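Local coordinates for protein (alpha-2u-globulin) (Rattus norvegicus, PDB 2A2U), which probably binds small hydrophobic molecules inside a lipocalin beta-barrel, and forms a complex with an inducer of hyaline droplets, at residues 27-32 with 112-117; 33-38 with 64-69; 71-76 with 88-93. All blocks are in the same frame, centred on the assembly; numbering follows the deposited sequence.

Contact 1: 27-32 with 112-117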
loop_
_atom_site.group_PDB
_atom_site.type_symbol
_atom_site.label_atom_id
_atom_site.label_comp_id
_atom_site.label_asym_id
_atom_site.label_seq_id
_atom_site.Cartn_x
_atom_site.Cartn_y
_atom_site.Cartn_z
ATOM N N GLY A 27 8.990 -16.739 21.759
ATOM C CA GLY A 27 7.791 -16.195 22.371
ATOM C C GLY A 27 8.073 -15.721 23.781
ATOM O O GLY A 27 7.633 -16.339 24.751
ATOM N N ASN A 28 8.835 -14.639 23.884
ATOM C CA ASN A 28 9.217 -14.038 25.161
ATOM C C ASN A 28 9.734 -12.633 24.887
ATOM O O ASN A 28 10.037 -11.871 25.808
ATOM C CB ASN A 28 10.296 -14.874 25.863
ATOM C CG ASN A 28 11.510 -15.139 24.985
ATOM O OD1 ASN A 28 11.506 -14.866 23.785
ATOM N ND2 ASN A 28 12.548 -15.702 25.585
ATOM N N LEU A 29 9.799 -12.304 23.602
ATOM C CA LEU A 29 10.259 -11.016 23.127
ATOM C C LEU A 29 9.320 -9.872 23.519
ATOM O O LEU A 29 8.138 -10.074 23.751
ATOM C CB LEU A 29 10.379 -11.065 21.608
ATOM C CG LEU A 29 10.882 -9.768 20.986
ATOM C CD1 LEU A 29 12.388 -9.713 21.098
ATOM C CD2 LEU A 29 10.453 -9.669 19.551
ATOM N N ASP A 30 9.878 -8.671 23.596
ATOM C CA ASP A 30 9.161 -7.450 23.918
ATOM C C ASP A 30 9.537 -6.511 22.772
ATOM O O ASP A 30 10.433 -5.678 22.900
ATOM C CB ASP A 30 9.636 -6.883 25.260
ATOM C CG ASP A 30 8.857 -5.641 25.678
ATOM O OD1 ASP A 30 7.911 -5.245 24.967
ATOM O OD2 ASP A 30 9.187 -5.047 26.722
ATOM N N VAL A 31 8.849 -6.684 21.645
ATOM C CA VAL A 31 9.090 -5.914 20.427
ATOM C C VAL A 31 9.105 -4.401 20.620
ATOM O O VAL A 31 9.748 -3.682 19.863
ATOM C CB VAL A 31 8.079 -6.309 19.313
ATOM C CG1 VAL A 31 6.708 -5.760 19.613
ATOM C CG2 VAL A 31 8.557 -5.826 17.965
ATOM N N ALA A 32 8.432 -3.928 21.660
ATOM C CA ALA A 32 8.381 -2.502 21.960
ATOM C C ALA A 32 9.774 -1.922 22.168
ATOM O O ALA A 32 10.028 -0.772 21.825
ATOM C CB ALA A 32 7.545 -2.261 23.188
ATOM N N LEU A 112 15.028 -13.701 15.565
ATOM C CA LEU A 112 15.771 -14.846 16.048
ATOM C C LEU A 112 16.351 -14.675 17.444
ATOM O O LEU A 112 16.145 -15.532 18.304
ATOM C CB LEU A 112 16.882 -15.179 15.056
ATOM C CG LEU A 112 17.164 -16.653 14.809
ATOM C CD1 LEU A 112 15.891 -17.337 14.365
ATOM C CD2 LEU A 112 18.235 -16.793 13.749
ATOM N N LYS A 113 17.081 -13.583 17.665
ATOM C CA LYS A 113 17.703 -13.317 18.963
ATOM C C LYS A 113 17.984 -11.828 19.146
ATOM O O LYS A 113 18.381 -11.151 18.206
ATOM C CB LYS A 113 18.999 -14.129 19.098
ATOM C CG LYS A 113 19.668 -14.036 20.459
ATOM C CD LYS A 113 20.875 -14.963 20.556
ATOM C CE LYS A 113 20.463 -16.419 20.752
ATOM N NZ LYS A 113 19.849 -16.670 22.095
ATOM N N THR A 114 17.757 -11.322 20.351
ATOM C CA THR A 114 18.001 -9.914 20.642
ATOM C C THR A 114 18.280 -9.712 22.126
ATOM O O THR A 114 17.804 -10.479 22.958
ATOM C CB THR A 114 16.790 -9.030 20.242
ATOM O OG1 THR A 114 17.162 -7.648 20.284
ATOM C CG2 THR A 114 15.634 -9.231 21.200
ATOM N N ASP A 115 19.120 -8.730 22.437
ATOM C CA ASP A 115 19.438 -8.394 23.815
ATOM C C ASP A 115 18.914 -6.977 24.045
ATOM O O ASP A 115 19.130 -6.372 25.084
ATOM C CB ASP A 115 20.942 -8.526 24.072
ATOM C CG ASP A 115 21.736 -7.313 23.655
ATOM O OD1 ASP A 115 21.360 -6.649 22.673
ATOM O OD2 ASP A 115 22.761 -7.039 24.312
ATOM N N TYR A 116 18.232 -6.474 23.019
ATOM C CA TYR A 116 17.593 -5.163 22.973
ATOM C C TYR A 116 18.430 -3.910 22.742
ATOM O O TYR A 116 18.133 -3.124 21.838
ATOM C CB TYR A 116 16.666 -4.965 24.168
ATOM C CG TYR A 116 15.532 -5.957 24.234
ATOM C CD1 TYR A 116 14.476 -5.912 23.324
ATOM C CD2 TYR A 116 15.511 -6.940 25.214
ATOM C CE1 TYR A 116 13.424 -6.822 23.408
ATOM C CE2 TYR A 116 14.476 -7.842 25.300
ATOM C CZ TYR A 116 13.444 -7.784 24.403
ATOM O OH TYR A 116 12.430 -8.679 24.554
ATOM N N ASP A 117 19.464 -3.702 23.548
ATOM C CA ASP A 117 20.284 -2.498 23.392
ATOM C C ASP A 117 21.619 -2.662 22.699
ATOM O O ASP A 117 22.455 -1.761 22.726
ATOM C CB ASP A 117 20.446 -1.745 24.716
ATOM C CG ASP A 117 20.714 -2.660 25.874
ATOM O OD1 ASP A 117 21.650 -3.484 25.786
ATOM O OD2 ASP A 117 19.986 -2.560 26.882
HETATM O O HOH W 1 12.391 -9.783 26.943
#
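Tyr116 reaches over to the backbone of 27-32, where its OH accepts a hydrogen bond from Asp30 N at 2.7 Å. The bond is bent, with an N-H...O angle of 133°, and Asp30 CB lies close beside the same hydroxyl, 3.4 Å from Tyr116 OH. The packed half of the contact is built on Leu29. Its CG stands anti to the backbone N (chi1 -179°), which carries the branch across to the strand end: CD1 meets Thr114 CG2 at 3.3 Å and Tyr116 CE1 at 3.8 Å, coming at the ring obliquely. Thr114 CG2 itself sits under one face of that ring, offset toward the rim, and the leucine methyl closes in beside the pair. Thr114 OG1 accepts from Tyr116 N, an ST turn, while also bonding Tyr119 O. The other half is wet and loose. A water lies 2.6 Å from Tyr116 OH and bonds weakly to Asn28 O, and the chain around Asn28 and Gly27 is exposed and poorly ordered. A phenylalanine in place of Tyr116 would probably leave Asp30 N and this water without the hydroxyl they share, loosening the hold on 27-32. Thr114, Asp115 and Tyr116 form the Thr-Asp-Tyr motif of the lipocalins, with Arg141 bonded to Tyr116 O and Lys33 in a cation-pi contact with the ring. The contact thus lies where strand 106-114, past a classic bulge at Leu112 and Lys113 opposite Met121, turns toward strand 119-128, with the segment that leads into strand 36-44 lying across it.

Contact 2: 33-38 with 64-69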
loop_
_atom_site.group_PDB
_atom_site.type_symbol
_atom_site.label_atom_id
_atom_site.label_comp_id
_atom_site.label_asym_id
_atom_site.label_seq_id
_atom_site.Cartn_x
_atom_site.Cartn_y
_atom_site.Cartn_z
ATOM N N LYS A 33 10.675 -2.724 22.725
ATOM C CA LYS A 33 12.039 -2.285 22.988
ATOM C C LYS A 33 12.944 -2.237 21.770
ATOM O O LYS A 33 14.094 -1.818 21.872
ATOM C CB LYS A 33 12.672 -3.168 24.047
ATOM C CG LYS A 33 12.053 -3.023 25.402
ATOM C CD LYS A 33 12.679 -4.008 26.339
ATOM C CE LYS A 33 12.126 -3.858 27.731
ATOM N NZ LYS A 33 12.648 -4.942 28.613
ATOM N N LEU A 34 12.443 -2.701 20.630
ATOM C CA LEU A 34 13.215 -2.699 19.390
ATOM C C LEU A 34 13.151 -1.335 18.713
ATOM O O LEU A 34 13.854 -1.083 17.742
ATOM C CB LEU A 34 12.688 -3.774 18.445
ATOM C CG LEU A 34 12.837 -5.219 18.913
ATOM C CD1 LEU A 34 12.145 -6.135 17.937
ATOM C CD2 LEU A 34 14.312 -5.575 19.013
ATOM N N ASN A 35 12.306 -0.457 19.242
ATOM C CA ASN A 35 12.143 0.885 18.703
ATOM C C ASN A 35 13.466 1.630 18.746
ATOM O O ASN A 35 14.216 1.500 19.705
ATOM C CB ASN A 35 11.111 1.661 19.524
ATOM C CG ASN A 35 9.996 2.234 18.675
ATOM O OD1 ASN A 35 8.872 2.400 19.145
ATOM N ND2 ASN A 35 10.293 2.524 17.416
ATOM N N GLY A 36 13.775 2.377 17.693
ATOM C CA GLY A 36 15.009 3.137 17.701
ATOM C C GLY A 36 15.900 2.935 16.504
ATOM O O GLY A 36 15.521 2.297 15.535
ATOM N N ASP A 37 17.099 3.487 16.578
ATOM C CA ASP A 37 18.060 3.389 15.502
ATOM C C ASP A 37 18.841 2.099 15.508
ATOM O O ASP A 37 19.233 1.607 16.567
ATOM C CB ASP A 37 19.020 4.561 15.562
ATOM C CG ASP A 37 18.325 5.875 15.347
ATOM O OD1 ASP A 37 17.776 6.089 14.253
ATOM O OD2 ASP A 37 18.307 6.701 16.271
ATOM N N TRP A 38 19.049 1.550 14.315
ATOM C CA TRP A 38 19.795 0.313 14.150
ATOM C C TRP A 38 20.680 0.459 12.943
ATOM O O TRP A 38 20.389 1.261 12.073
ATOM C CB TRP A 38 18.849 -0.862 13.942
ATOM C CG TRP A 38 18.026 -1.181 15.137
ATOM C CD1 TRP A 38 16.779 -0.694 15.427
ATOM C CD2 TRP A 38 18.382 -2.057 16.204
ATOM N NE1 TRP A 38 16.341 -1.231 16.614
ATOM C CE2 TRP A 38 17.298 -2.070 17.116
ATOM C CE3 TRP A 38 19.509 -2.844 16.487
ATOM C CZ2 TRP A 38 17.316 -2.841 18.298
ATOM C CZ3 TRP A 38 19.527 -3.613 17.667
ATOM C CH2 TRP A 38 18.431 -3.603 18.554
ATOM N N ILE A 64 14.051 1.515 13.266
ATOM C CA ILE A 64 12.924 0.601 13.333
ATOM C C ILE A 64 11.848 1.255 14.198
ATOM O O ILE A 64 12.129 1.694 15.313
ATOM C CB ILE A 64 13.307 -0.752 13.978
ATOM C CG1 ILE A 64 14.193 -1.556 13.032
ATOM C CG2 ILE A 64 12.049 -1.551 14.333
ATOM C CD1 ILE A 64 14.575 -2.918 13.559
ATOM N N ASP A 65 10.637 1.365 13.657
ATOM C CA ASP A 65 9.507 1.950 14.371
ATOM C C ASP A 65 8.543 0.856 14.769
ATOM O O ASP A 65 8.272 -0.049 13.999
ATOM C CB ASP A 65 8.770 2.961 13.497
ATOM C CG ASP A 65 9.527 4.239 13.332
ATOM O OD1 ASP A 65 9.806 4.887 14.357
ATOM O OD2 ASP A 65 9.831 4.608 12.184
ATOM N N VAL A 66 8.043 0.911 15.987
ATOM C CA VAL A 66 7.105 -0.099 16.427
ATOM C C VAL A 66 5.702 0.506 16.331
ATOM O O VAL A 66 5.372 1.434 17.061
ATOM C CB VAL A 66 7.474 -0.587 17.842
ATOM C CG1 VAL A 66 6.463 -1.577 18.341
ATOM C CG2 VAL A 66 8.849 -1.248 17.810
ATOM N N LEU A 67 4.911 0.016 15.377
ATOM C CA LEU A 67 3.560 0.517 15.120
ATOM C C LEU A 67 2.480 -0.469 15.558
ATOM O O LEU A 67 2.778 -1.461 16.219
ATOM C CB LEU A 67 3.419 0.788 13.625
ATOM C CG LEU A 67 4.624 1.464 12.963
ATOM C CD1 LEU A 67 4.516 1.384 11.462
ATOM C CD2 LEU A 67 4.740 2.915 13.421
ATOM N N GLU A 68 1.227 -0.202 15.189
ATOM C CA GLU A 68 0.128 -1.099 15.548
ATOM C C GLU A 68 0.109 -2.380 14.727
ATOM O O GLU A 68 -0.141 -2.348 13.515
ATOM C CB GLU A 68 -1.216 -0.407 15.388
ATOM C CG GLU A 68 -1.463 0.643 16.415
ATOM C CD GLU A 68 -1.549 0.121 17.827
ATOM O OE1 GLU A 68 -1.859 -1.073 18.023
ATOM O OE2 GLU A 68 -1.318 0.924 18.754
ATOM N N ASN A 69 0.333 -3.510 15.396
ATOM C CA ASN A 69 0.343 -4.816 14.732
ATOM C C ASN A 69 1.379 -4.876 13.601
ATOM O O ASN A 69 1.252 -5.679 12.680
ATOM C CB ASN A 69 -1.048 -5.163 14.158
ATOM C CG ASN A 69 -2.147 -5.169 15.211
ATOM O OD1 ASN A 69 -2.066 -5.880 16.213
ATOM N ND2 ASN A 69 -3.201 -4.396 14.963
#
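Ile64 O is gripped by two donors from 33-38. Gly36 N reaches it at 3.0 Å, and the side-chain amide of Asn35 adds a second bond, ND2 to Ile64 O at 2.9 Å, arriving on a lone pair in the carbonyl plane. The return bond, Ile64 N to Gly36 O, is short at 2.8 Å and nearly straight (171°), making Gly36 and Ile64 a hydrogen-bonded antiparallel pair. With CG1 of Ile64 anti to its carbonyl carbon (chi1 -71°), the longer branch runs to the Trp38 indole: Ile64 CD1 lies over the face of the five-membered ring, 4.0 Å from the Trp38 centroid, in a CH-pi contact, while Ile64 CG1 lies 3.6 Å from Trp38 CD1. Asn35 is flanked in turn by Val66, whose CB is 3.5 Å from Asn35 OD1.

A second shell sets these groups in place. Trp38 NE1 donates to Leu34 O at 2.7 Å (167°), close to the ring plane, which fixes the rotation of the indole against the 3-10 turn. Arg141 bonds Asn35 O from another part of the chain, and Val120 packs on Leu34 and Trp38. Separately, Asp65 points away from 33-38 and links strand 60-67 to the second subunit by a salt bridge to its Lys74. At the positive phi of Gly36 a side chain would run into Asn35 O. Gly36-Asp37-Trp38 is the Gly-X-Trp signature that opens the first barrel strand in lipocalins, with the 3-10 turn before it.

Contact 3: 71-76 with 88-93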
loop_
_atom_site.group_PDB
_atom_site.type_symbol
_atom_site.label_atom_id
_atom_site.label_comp_id
_atom_site.label_asym_id
_atom_site.label_seq_id
_atom_site.Cartn_x
_atom_site.Cartn_y
_atom_site.Cartn_z
ATOM N N LEU A 71 5.717 -3.340 12.172
ATOM C CA LEU A 71 7.013 -2.711 12.361
ATOM C C LEU A 71 7.358 -1.893 11.117
ATOM O O LEU A 71 7.145 -2.346 10.003
ATOM C CB LEU A 71 8.090 -3.777 12.545
ATOM C CG LEU A 71 8.064 -4.628 13.810
ATOM C CD1 LEU A 71 9.124 -5.722 13.697
ATOM C CD2 LEU A 71 8.308 -3.753 15.041
ATOM N N GLY A 72 7.888 -0.693 11.307
ATOM C CA GLY A 72 8.274 0.124 10.178
ATOM C C GLY A 72 9.778 0.068 10.082
ATOM O O GLY A 72 10.448 0.079 11.099
ATOM N N PHE A 73 10.314 0.008 8.876
ATOM C CA PHE A 73 11.751 -0.048 8.688
ATOM C C PHE A 73 12.204 1.056 7.748
ATOM O O PHE A 73 11.787 1.091 6.590
ATOM C CB PHE A 73 12.158 -1.390 8.077
ATOM C CG PHE A 73 11.932 -2.570 8.977
ATOM C CD1 PHE A 73 10.684 -3.177 9.053
ATOM C CD2 PHE A 73 12.978 -3.091 9.737
ATOM C CE1 PHE A 73 10.478 -4.280 9.879
ATOM C CE2 PHE A 73 12.779 -4.197 10.567
ATOM C CZ PHE A 73 11.529 -4.789 10.634
ATOM N N LYS A 74 13.033 1.971 8.242
ATOM C CA LYS A 74 13.576 3.030 7.401
ATOM C C LYS A 74 15.013 2.633 7.136
ATOM O O LYS A 74 15.790 2.488 8.067
ATOM C CB LYS A 74 13.537 4.376 8.104
ATOM C CG LYS A 74 14.074 5.466 7.235
ATOM C CD LYS A 74 13.772 6.796 7.817
ATOM C CE LYS A 74 15.001 7.658 7.770
ATOM N NZ LYS A 74 14.728 9.061 8.169
ATOM N N PHE A 75 15.367 2.448 5.874
ATOM C CA PHE A 75 16.715 2.019 5.522
ATOM C C PHE A 75 17.159 2.602 4.192
ATOM O O PHE A 75 16.358 3.177 3.465
ATOM C CB PHE A 75 16.743 0.501 5.409
ATOM C CG PHE A 75 15.859 -0.028 4.323
ATOM C CD1 PHE A 75 14.485 -0.145 4.524
ATOM C CD2 PHE A 75 16.383 -0.364 3.079
ATOM C CE1 PHE A 75 13.643 -0.585 3.500
ATOM C CE2 PHE A 75 15.546 -0.807 2.042
ATOM C CZ PHE A 75 14.174 -0.915 2.257
ATOM N N ARG A 76 18.437 2.424 3.869
ATOM C CA ARG A 76 18.990 2.927 2.620
ATOM C C ARG A 76 19.460 1.791 1.752
ATOM O O ARG A 76 19.803 0.714 2.240
ATOM C CB ARG A 76 20.154 3.879 2.864
ATOM C CG ARG A 76 19.734 5.219 3.368
ATOM C CD ARG A 76 20.628 6.304 2.835
ATOM N NE ARG A 76 20.614 7.464 3.713
ATOM C CZ ARG A 76 21.375 7.574 4.798
ATOM N NH1 ARG A 76 22.217 6.595 5.130
ATOM N NH2 ARG A 76 21.253 8.633 5.587
ATOM N N LEU A 88 9.624 0.567 4.734
ATOM C CA LEU A 88 8.668 -0.514 4.529
ATOM C C LEU A 88 7.969 -0.885 5.814
ATOM O O LEU A 88 8.549 -0.805 6.885
ATOM C CB LEU A 88 9.369 -1.765 3.981
ATOM C CG LEU A 88 10.028 -1.692 2.604
ATOM C CD1 LEU A 88 10.733 -2.996 2.289
ATOM C CD2 LEU A 88 8.980 -1.399 1.559
ATOM N N VAL A 89 6.711 -1.282 5.698
ATOM C CA VAL A 89 5.942 -1.716 6.852
ATOM C C VAL A 89 5.767 -3.230 6.762
ATOM O O VAL A 89 5.454 -3.767 5.705
ATOM C CB VAL A 89 4.567 -1.031 6.919
ATOM C CG1 VAL A 89 3.734 -1.634 8.032
ATOM C CG2 VAL A 89 4.741 0.451 7.175
ATOM N N ALA A 90 6.040 -3.913 7.863
ATOM C CA ALA A 90 5.917 -5.358 7.938
ATOM C C ALA A 90 4.778 -5.648 8.903
ATOM O O ALA A 90 4.750 -5.110 9.994
ATOM C CB ALA A 90 7.222 -5.968 8.445
ATOM N N TYR A 91 3.852 -6.512 8.515
ATOM C CA TYR A 91 2.712 -6.829 9.358
ATOM C C TYR A 91 2.839 -8.107 10.137
ATOM O O TYR A 91 3.397 -9.080 9.652
ATOM C CB TYR A 91 1.486 -6.923 8.499
ATOM C CG TYR A 91 1.262 -5.678 7.730
ATOM C CD1 TYR A 91 0.773 -4.537 8.357
ATOM C CD2 TYR A 91 1.549 -5.625 6.380
ATOM C CE1 TYR A 91 0.570 -3.366 7.653
ATOM C CE2 TYR A 91 1.355 -4.470 5.665
ATOM C CZ TYR A 91 0.865 -3.338 6.306
ATOM O OH TYR A 91 0.689 -2.171 5.593
ATOM N N LYS A 92 2.279 -8.110 11.336
ATOM C CA LYS A 92 2.317 -9.283 12.195
ATOM C C LYS A 92 1.286 -10.285 11.677
ATOM O O LYS A 92 0.167 -9.905 11.354
ATOM C CB LYS A 92 1.998 -8.874 13.635
ATOM C CG LYS A 92 2.074 -10.000 14.632
ATOM C CD LYS A 92 3.492 -10.474 14.880
ATOM C CE LYS A 92 3.542 -11.992 14.938
ATOM N NZ LYS A 92 2.584 -12.555 15.934
ATOM N N THR A 93 1.677 -11.547 11.549
ATOM C CA THR A 93 0.767 -12.577 11.064
ATOM C C THR A 93 0.293 -13.441 12.228
ATOM O O THR A 93 0.826 -13.346 13.334
ATOM C CB THR A 93 1.437 -13.480 10.002
ATOM O OG1 THR A 93 2.281 -14.443 10.642
ATOM C CG2 THR A 93 2.269 -12.655 9.045
#
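Phe73 and Phe75 meet the facing strand through opposite first torsions. In Phe73, chi1 of -67° sets CG beside the backbone N, and the ring presents its edge to the facing alanine, with Phe73 CE1 3.9 Å from Ala90 CB. In Phe75, chi1 of 63° places CG between the backbone N and the carbonyl carbon; this swings the ring back toward Leu88, whose CG lies in the ring plane, 3.9 Å from Phe75 CE1. Both aromatic groups therefore touch with their edges and not their faces.

Beneath them the backbones run antiparallel, their axes at 154°. Two hydrogen-bonded pairs hold the register. Phe73 N donates to Leu88 O at 2.8 Å, answered by Leu88 N to Phe73 O at 2.9 Å; Leu71 N reaches Ala90 O at 3.0 Å, answered by Ala90 N to Leu71 O at 2.9 Å. Between them Gly72 and Val89 form a non-hydrogen-bonded pair, their CA atoms only 4.5 Å apart. Gly72 CA makes a CA-H...O contact with Leu88 O, and Val89 CA makes one with Leu71 O.

The face bearing Leu71, Phe73, Leu88 and Ala90 is further covered by apolar neighbours: Ile64 and Met61 beside Phe73, Val101 beside Ala90. The other face leads to other copies of the protein, Lys74 to the second subunit and Tyr91 to Glu102 of the third. The hairpin is thus two-sided: its backbone polar groups are paired between strands, its hydrocarbon face is consistent with the greasy lining of a lipocalin calyx, and its outer face carries charged and aromatic groups into the assembly.

All three contacts reach one curled antiparallel sheet, the lipocalin barrel. Contact 1 brackets the others in sequence, and contact 2 closes before contact 3 opens. The centres of contacts 1 and 2 lie about 11 Å apart, those of 2 and 3 about 9 Å, and those of 1 and 3 about 16 Å. Contacts 2 and 3 meet across the neighbouring strands 60-67 and 70-78, where Asp65 O probably accepts a hydrogen bond from Gly72 N. Contacts 1 and 2 meet where Tyr116 O packs against Trp38 CH2, with Arg141 bonded to both sites. The chain leading into the first strand is thereby tied to the barrel wall, while contacts 2 and 3 carry that wall to neighbouring subunits.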